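Local coordinates for biphenyl 2,3-Dioxygenase Beta Subunit (Sphingobium yanoikuyae, PDB 2GBW), which is the beta subunit of a ring-hydroxylating dioxygenase that probably oxidises biphenyl, in which it is thought to play a mainly structural part, at residues B[141-146]-B[152-157]; B[108-111]-B[115-118]; B[124-127]-B[133-136]. All blocks are in the same frame, centred on the assembly; numbering follows the deposited sequence.

Interaction 1: B[141-146]-B[152-157]; sequences EDKLRR and KVFRRK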
loop_
_atom_site.group_PDB
_atom_site.type_symbol
_atom_site.label_atom_id
_atom_site.label_comp_id
_atom_site.label_asym_id
_atom_site.label_seq_id
_atom_site.Cartn_x
_atom_site.Cartn_y
_atom_site.Cartn_z
ATOM N N GLU B 141 -4.024 15.047 25.058
ATOM C CA GLU B 141 -4.156 16.196 25.939
ATOM C C GLU B 141 -4.556 15.617 27.302
ATOM O O GLU B 141 -5.678 15.125 27.441
ATOM C CB GLU B 141 -5.183 17.194 25.395
ATOM C CG GLU B 141 -4.793 17.768 24.037
ATOM C CD GLU B 141 -5.864 18.617 23.356
ATOM O OE1 GLU B 141 -6.994 18.790 23.885
ATOM O OE2 GLU B 141 -5.534 19.134 22.251
ATOM N N ASP B 142 -3.613 15.628 28.264
ATOM C CA ASP B 142 -3.831 15.094 29.646
ATOM C C ASP B 142 -3.900 16.213 30.655
ATOM O O ASP B 142 -3.241 17.246 30.491
ATOM C CB ASP B 142 -2.672 14.179 30.091
ATOM C CG ASP B 142 -2.642 12.809 29.408
ATOM O OD1 ASP B 142 -3.652 12.368 28.796
ATOM O OD2 ASP B 142 -1.574 12.131 29.548
ATOM N N LYS B 143 -4.648 15.968 31.736
ATOM C CA LYS B 143 -4.471 16.628 33.019
ATOM C C LYS B 143 -3.945 15.553 33.943
ATOM O O LYS B 143 -4.570 14.483 34.081
ATOM C CB LYS B 143 -5.780 17.137 33.584
ATOM C CG LYS B 143 -6.550 18.148 32.707
ATOM C CD LYS B 143 -7.194 19.245 33.571
ATOM C CE LYS B 143 -6.161 20.260 34.098
ATOM N NZ LYS B 143 -6.502 20.955 35.392
ATOM N N LEU B 144 -2.790 15.804 34.540
ATOM C CA LEU B 144 -2.187 14.898 35.518
ATOM C C LEU B 144 -2.150 15.549 36.880
ATOM O O LEU B 144 -2.097 16.782 36.990
ATOM C CB LEU B 144 -0.745 14.611 35.147
ATOM C CG LEU B 144 -0.381 14.063 33.760
ATOM C CD1 LEU B 144 1.111 13.870 33.755
ATOM C CD2 LEU B 144 -1.057 12.741 33.416
ATOM N N ARG B 145 -2.156 14.740 37.931
ATOM C CA ARG B 145 -1.771 15.259 39.245
ATOM C C ARG B 145 -0.706 14.375 39.854
ATOM O O ARG B 145 -0.566 13.200 39.531
ATOM C CB ARG B 145 -2.957 15.357 40.190
ATOM C CG ARG B 145 -3.636 14.020 40.432
ATOM C CD ARG B 145 -4.606 14.100 41.624
ATOM N NE ARG B 145 -5.850 14.742 41.211
ATOM C CZ ARG B 145 -6.924 14.124 40.718
ATOM N NH1 ARG B 145 -6.962 12.797 40.572
ATOM N NH2 ARG B 145 -7.979 14.842 40.362
ATOM N N ARG B 146 0.049 14.983 40.750
ATOM C CA ARG B 146 1.066 14.298 41.511
ATOM C C ARG B 146 0.427 13.266 42.425
ATOM O O ARG B 146 -0.591 13.527 43.061
ATOM C CB ARG B 146 1.862 15.301 42.341
ATOM C CG ARG B 146 2.977 15.980 41.552
ATOM C CD ARG B 146 2.561 17.364 41.031
ATOM N NE ARG B 146 3.681 18.072 40.383
ATOM C CZ ARG B 146 3.604 19.294 39.856
ATOM N NH1 ARG B 146 2.468 19.986 39.913
ATOM N NH2 ARG B 146 4.669 19.824 39.269
ATOM N N LYS B 152 -0.719 10.521 38.433
ATOM C CA LYS B 152 -1.831 9.815 37.825
ATOM C C LYS B 152 -2.600 10.702 36.876
ATOM O O LYS B 152 -2.754 11.878 37.117
ATOM C CB LYS B 152 -2.761 9.266 38.901
ATOM C CG LYS B 152 -2.110 8.140 39.723
ATOM C CD LYS B 152 -3.106 7.484 40.683
ATOM C CE LYS B 152 -2.448 6.335 41.440
ATOM N NZ LYS B 152 -3.350 5.749 42.473
ATOM N N VAL B 153 -3.123 10.125 35.791
ATOM C CA VAL B 153 -3.919 10.925 34.870
ATOM C C VAL B 153 -5.373 10.935 35.365
ATOM O O VAL B 153 -5.910 9.893 35.785
ATOM C CB VAL B 153 -3.763 10.421 33.414
ATOM C CG1 VAL B 153 -4.239 8.943 33.256
ATOM C CG2 VAL B 153 -4.538 11.321 32.396
ATOM N N PHE B 154 -5.993 12.113 35.359
ATOM C CA PHE B 154 -7.400 12.235 35.698
ATOM C C PHE B 154 -8.217 12.782 34.540
ATOM O O PHE B 154 -9.439 12.698 34.558
ATOM C CB PHE B 154 -7.642 12.982 37.032
ATOM C CG PHE B 154 -7.307 14.479 37.016
ATOM C CD1 PHE B 154 -6.013 14.909 37.250
ATOM C CD2 PHE B 154 -8.291 15.434 36.756
ATOM C CE1 PHE B 154 -5.686 16.261 37.235
ATOM C CE2 PHE B 154 -7.953 16.835 36.755
ATOM C CZ PHE B 154 -6.649 17.208 36.977
ATOM N N ARG B 155 -7.572 13.273 33.481
ATOM C CA ARG B 155 -8.319 13.562 32.245
ATOM C C ARG B 155 -7.425 13.226 31.089
ATOM O O ARG B 155 -6.258 13.574 31.115
ATOM C CB ARG B 155 -8.682 15.056 32.159
ATOM C CG ARG B 155 -9.631 15.578 33.269
ATOM C CD ARG B 155 -11.026 15.087 32.929
ATOM N NE ARG B 155 -12.091 15.580 33.805
ATOM C CZ ARG B 155 -12.320 15.171 35.049
ATOM N NH1 ARG B 155 -11.548 14.257 35.629
ATOM N NH2 ARG B 155 -13.317 15.729 35.739
ATOM N N ARG B 156 -7.951 12.480 30.115
ATOM C CA ARG B 156 -7.182 12.112 28.924
ATOM C C ARG B 156 -8.062 12.292 27.737
ATOM O O ARG B 156 -9.112 11.648 27.626
ATOM C CB ARG B 156 -6.650 10.690 29.007
ATOM C CG ARG B 156 -5.968 10.162 27.696
ATOM C CD ARG B 156 -4.996 9.061 28.040
ATOM N NE ARG B 156 -3.802 9.535 28.697
ATOM C CZ ARG B 156 -2.923 8.743 29.315
ATOM N NH1 ARG B 156 -3.128 7.422 29.334
ATOM N NH2 ARG B 156 -1.855 9.275 29.920
ATOM N N LYS B 157 -7.644 13.182 26.848
ATOM C CA LYS B 157 -8.333 13.380 25.581
ATOM C C LYS B 157 -7.407 12.970 24.467
ATOM O O LYS B 157 -6.260 13.436 24.447
ATOM C CB LYS B 157 -8.768 14.841 25.423
ATOM C CG LYS B 157 -9.680 15.088 24.221
ATOM C CD LYS B 157 -10.105 16.557 24.237
ATOM C CE LYS B 157 -10.992 16.893 23.047
ATOM N NZ LYS B 157 -11.294 18.348 23.174
HETATM O O HOH W 1 -8.838 19.876 22.709
#

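Interaction 2: B[108-111]-B[115-118]; sequences AFEA and ELDV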
loop_
_atom_site.group_PDB
_atom_site.type_symbol
_atom_site.label_atom_id
_atom_site.label_comp_id
_atom_site.label_asym_id
_atom_site.label_seq_id
_atom_site.Cartn_x
_atom_site.Cartn_y
_atom_site.Cartn_z
ATOM N N ALA B 108 4.550 20.263 28.948
ATOM C CA ALA B 108 3.765 20.339 30.178
ATOM C C ALA B 108 3.706 21.766 30.714
ATOM O O ALA B 108 4.689 22.531 30.615
ATOM C CB ALA B 108 4.364 19.432 31.223
ATOM N N PHE B 109 2.571 22.102 31.333
ATOM C CA PHE B 109 2.289 23.468 31.798
ATOM C C PHE B 109 1.636 23.339 33.151
ATOM O O PHE B 109 0.794 22.490 33.338
ATOM C CB PHE B 109 1.314 24.194 30.853
ATOM C CG PHE B 109 1.804 24.300 29.413
ATOM C CD1 PHE B 109 2.581 25.387 29.030
ATOM C CD2 PHE B 109 1.553 23.315 28.500
ATOM C CE1 PHE B 109 3.047 25.520 27.761
ATOM C CE2 PHE B 109 2.031 23.435 27.180
ATOM C CZ PHE B 109 2.798 24.555 26.835
ATOM N N GLU B 110 2.044 24.176 34.116
ATOM C CA GLU B 110 1.420 24.191 35.466
ATOM C C GLU B 110 0.015 24.797 35.342
ATOM O O GLU B 110 -0.143 25.932 34.848
ATOM C CB GLU B 110 2.287 24.996 36.454
ATOM C CG GLU B 110 3.689 24.387 36.785
ATOM C CD GLU B 110 3.656 23.115 37.687
ATOM O OE1 GLU B 110 2.639 22.867 38.389
ATOM O OE2 GLU B 110 4.693 22.389 37.748
ATOM N N ALA B 111 -1.006 24.100 35.813
ATOM C CA ALA B 111 -2.386 24.444 35.405
ATOM C C ALA B 111 -3.224 24.963 36.556
ATOM O O ALA B 111 -4.392 25.316 36.387
ATOM C CB ALA B 111 -3.058 23.261 34.794
ATOM N N GLU B 115 -2.050 20.850 39.446
ATOM C CA GLU B 115 -2.359 19.962 38.333
ATOM C C GLU B 115 -1.546 20.417 37.144
ATOM O O GLU B 115 -1.071 21.567 37.124
ATOM C CB GLU B 115 -3.852 20.011 38.015
ATOM C CG GLU B 115 -4.718 19.833 39.306
ATOM C CD GLU B 115 -6.220 20.054 39.078
ATOM O OE1 GLU B 115 -6.616 20.622 38.020
ATOM O OE2 GLU B 115 -7.015 19.641 39.955
ATOM N N LEU B 116 -1.359 19.502 36.198
ATOM C CA LEU B 116 -0.503 19.724 35.028
ATOM C C LEU B 116 -1.282 19.472 33.775
ATOM O O LEU B 116 -1.949 18.444 33.656
ATOM C CB LEU B 116 0.698 18.789 35.057
ATOM C CG LEU B 116 1.655 18.992 36.222
ATOM C CD1 LEU B 116 2.471 17.734 36.369
ATOM C CD2 LEU B 116 2.486 20.220 35.914
ATOM N N ASP B 117 -1.188 20.400 32.833
ATOM C CA ASP B 117 -1.715 20.202 31.504
ATOM C C ASP B 117 -0.558 19.754 30.657
ATOM O O ASP B 117 0.453 20.453 30.546
ATOM C CB ASP B 117 -2.286 21.489 30.907
ATOM C CG ASP B 117 -3.566 21.953 31.600
ATOM O OD1 ASP B 117 -4.385 21.102 31.971
ATOM O OD2 ASP B 117 -3.755 23.182 31.742
ATOM N N VAL B 118 -0.742 18.612 30.013
ATOM C CA VAL B 118 0.308 17.945 29.222
ATOM C C VAL B 118 -0.134 17.556 27.811
ATOM O O VAL B 118 -1.074 16.757 27.592
ATOM C CB VAL B 118 0.876 16.708 29.965
ATOM C CG1 VAL B 118 2.157 16.189 29.257
ATOM C CG2 VAL B 118 1.127 17.034 31.456
HETATM O O HOH W 2 -0.094 23.550 38.683
#

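Interaction 3: B[124-127]-B[133-136]; sequences VYRN and VTVH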
loop_
_atom_site.group_PDB
_atom_site.type_symbol
_atom_site.label_atom_id
_atom_site.label_comp_id
_atom_site.label_asym_id
_atom_site.label_seq_id
_atom_site.Cartn_x
_atom_site.Cartn_y
_atom_site.Cartn_z
ATOM N N VAL B 124 1.681 5.042 16.990
ATOM C CA VAL B 124 1.402 3.676 17.468
ATOM C C VAL B 124 1.506 2.743 16.299
ATOM O O VAL B 124 0.803 2.919 15.304
ATOM C CB VAL B 124 -0.031 3.493 18.065
ATOM C CG1 VAL B 124 -0.199 2.028 18.541
ATOM C CG2 VAL B 124 -0.281 4.488 19.214
ATOM N N TYR B 125 2.454 1.826 16.387
ATOM C CA TYR B 125 2.672 0.797 15.408
ATOM C C TYR B 125 2.199 -0.545 15.973
ATOM O O TYR B 125 2.663 -0.989 16.999
ATOM C CB TYR B 125 4.169 0.660 15.060
ATOM C CG TYR B 125 4.542 1.128 13.717
ATOM C CD1 TYR B 125 4.800 2.466 13.488
ATOM C CD2 TYR B 125 4.646 0.246 12.673
ATOM C CE1 TYR B 125 5.118 2.915 12.227
ATOM C CE2 TYR B 125 4.995 0.677 11.433
ATOM C CZ TYR B 125 5.217 2.025 11.224
ATOM O OH TYR B 125 5.519 2.477 9.964
ATOM N N ARG B 126 1.353 -1.220 15.205
ATOM C CA ARG B 126 0.772 -2.499 15.585
ATOM C C ARG B 126 1.060 -3.569 14.542
ATOM O O ARG B 126 0.953 -3.311 13.331
ATOM C CB ARG B 126 -0.748 -2.388 15.754
ATOM C CG ARG B 126 -1.245 -1.250 16.672
ATOM C CD ARG B 126 -2.788 -1.154 16.673
ATOM N NE ARG B 126 -3.444 -2.171 17.481
ATOM C CZ ARG B 126 -4.754 -2.410 17.519
ATOM N NH1 ARG B 126 -5.562 -1.811 16.652
ATOM N NH2 ARG B 126 -5.252 -3.317 18.347
ATOM N N ASN B 127 1.406 -4.774 15.005
ATOM C CA ASN B 127 1.636 -5.938 14.128
ATOM C C ASN B 127 0.895 -7.125 14.673
ATOM O O ASN B 127 0.769 -7.275 15.895
ATOM C CB ASN B 127 3.139 -6.287 14.119
ATOM C CG ASN B 127 3.957 -5.308 13.349
ATOM O OD1 ASN B 127 4.343 -4.255 13.892
ATOM N ND2 ASN B 127 4.249 -5.627 12.091
ATOM N N VAL B 133 0.007 -5.050 9.579
ATOM C CA VAL B 133 0.705 -3.882 10.149
ATOM C C VAL B 133 -0.274 -2.711 10.007
ATOM O O VAL B 133 -0.839 -2.472 8.913
ATOM C CB VAL B 133 1.968 -3.432 9.342
ATOM C CG1 VAL B 133 2.646 -2.224 10.035
ATOM C CG2 VAL B 133 2.938 -4.529 9.095
ATOM N N THR B 134 -0.535 -2.024 11.103
ATOM C CA THR B 134 -1.317 -0.818 11.059
ATOM C C THR B 134 -0.615 0.241 11.888
ATOM O O THR B 134 0.159 -0.067 12.852
ATOM C CB THR B 134 -2.706 -1.058 11.598
ATOM O OG1 THR B 134 -2.648 -1.473 12.953
ATOM C CG2 THR B 134 -3.519 -2.119 10.706
ATOM N N VAL B 135 -0.875 1.483 11.494
ATOM C CA VAL B 135 -0.178 2.635 12.120
ATOM C C VAL B 135 -1.143 3.742 12.431
ATOM O O VAL B 135 -1.978 4.084 11.588
ATOM C CB VAL B 135 0.893 3.159 11.200
ATOM C CG1 VAL B 135 1.671 4.370 11.906
ATOM C CG2 VAL B 135 1.843 2.021 10.779
ATOM N N HIS B 136 -1.037 4.336 13.625
ATOM C CA HIS B 136 -1.951 5.400 14.040
ATOM C C HIS B 136 -1.148 6.565 14.569
ATOM O O HIS B 136 -0.110 6.373 15.215
ATOM C CB HIS B 136 -2.904 4.938 15.148
ATOM C CG HIS B 136 -3.748 3.774 14.771
ATOM N ND1 HIS B 136 -5.007 3.896 14.195
ATOM C CD2 HIS B 136 -3.496 2.457 14.867
ATOM C CE1 HIS B 136 -5.500 2.682 14.010
ATOM N NE2 HIS B 136 -4.582 1.795 14.348
HETATM O O HOH W 3 -2.052 -4.703 13.021
#

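Interaction 1: B[141-146]-B[152-157]
Phe154 lies between Lys143 and Arg145, the three side chains most deeply involved in this contact. CB of Lys143 sits over one face of the ring, 3.8 Å from the ring centroid, in a CH-pi contact. The guanidinium of Arg145 lies flat on the opposite face, its plane turned only 14° from the ring, and NH2 of Arg145 comes to 3.4 Å from CG of Phe154. This off-centre cation-pi stack depends on the bend of the arginine chain at chi3 (79°), and Asp43 holds the same guanidinium by a salt bridge. The ring reaches this place through a classic beta bulge: two residues, Phe154 and Arg155, stand opposite the single Lys143, whose carbonyl O accepts from N of Phe154 at 3.0 Å and from N of Arg155 at 3.3 Å. On the other face of the sheet, Arg156 grips Asp142 side-on, with NE on OD1 (2.8 Å) and NH2 on OD2 (2.9 Å). The carboxylate and guanidinium planes are turned 31° from each other, and Tyr20 also bonds to OD2. Beside this pair CD2 of Leu144 packs on CB of Val153. The two segments belong to the hairpin of strands 132-147 and 150-160; strand 115-128 pairs with the other edge of 141-146, strands 40-41 and 44-49 flank 152-157, and Tyr20 of helix 10-28 approaches from the Asp142 face.

Interaction 2: B[108-111]-B[115-118]
Ala108 to Ala111 and Glu115 to Val118 run antiparallel, the N-to-C directions of the two short segments 146° apart, well short of a straight antiparallel pair, with Phe109 and Asp117 forming the hydrogen-bonded pair between the non-hydrogen-bonded pairs Ala108-Val118 and Glu110-Leu116. N of Phe109 donates to O of Asp117 at 2.8 Å, through a rather bent bond (140° at the hydrogen), and N of Asp117 returns a straighter one to O of Phe109. Toward the turn, N of Ala111 bonds to O of Glu115 at 2.9 Å. This ladder closes a tight beta hairpin.

On the face shared by Ala108, Glu110, Leu116 and Val118, the side chains of Glu110 and Leu116 run alongside each other. The glutamate chain folds at chi2 (-72°), which lays its carboxylate carbon CD against CD2 of Leu116 at 3.6 Å. One oxygen of that carboxylate, OE1, accepts from a water at 2.8 Å that also donates to O of Glu115, while OE2 takes a salt bridge from Arg146. Further along, CB of Ala108 meets CG2 of Val118 at 4.0 Å, a light apolar touch. The opposite face carries Phe109 and Asp117. OD2 of Asp117 lies 3.1 Å from CB of Ala111. The ring of Phe109 turns its edge to the carbonyl of Asp117, CD2 lying 3.7 Å from O, and the ring also packs on Arg25 of a second subunit.

Ile16 of helix 10-28 packs on Ala108, Leu116 and Val118, covering the apolar part of that face. Strand 132-147 pairs with 115-118 through backbone bonds to Leu144 and Asp142, and the N-terminal residues Ile6 and Val8 bond to the other edge, along 108-111.

Interaction 3: B[124-127]-B[133-136]
Segments 124-127 and 133-136 pair in regular antiparallel register, their axes 4.8 Å apart at closest approach and 165° from parallel. Val124-His136 and Arg126-Thr134 are the hydrogen-bonded pairs, each joined by two backbone bonds. Tyr125 carries the packing on one face: with its chi1 at -109°, away from a staggered position, the ring lies under CG2 of Val135, which stands 3.5 Å from the centroid and 16° off the normal in a close CH-pi contact, while CG1 of Val133 touches CE2 of the ring at 4.0 Å. The pairing is part of the hairpin of strands 115-128 and 132-147 in the curved sheet of this NTF2-like fold. The face bearing Tyr125 and Val135 meets other copies of the protein: Tyr125 packs on Tyr125 of a second subunit and Val135 of a third. ND2 of Asn127 lies 3.4 Å from CG2 of Val133. On the reverse face CB of Arg126 passes OG1 of Thr134 at 3.5 Å, and its CD nears CD2 of His136 at 4.1 Å. Asp167 gathers these three polar ends, with a salt bridge to Arg126 and hydrogen bonds to Thr134 and His136, the latter seen to bind zinc in this protein, though none is bound to this chain here.

From the N terminus, interaction 2 comes first, closing the short turn between strands 98-112 and 115-128. Interaction 3 closes the next, between 115-128 and 132-147, and interaction 1 the last, between 132-147 and 150-160. The three loops follow in series, without nesting or crossing, and successive hairpins share a strand, so four consecutive strands become neighbours in one sheet. Interactions 1 and 2 adjoin, with centres about 9 Å apart, and a salt bridge between Lys143 and Glu115 joins them. Interaction 3 lies on the opposite side of the chain's centre from the other two, its own centre about 24 Å from that of interaction 1 and 29 Å from that of interaction 2.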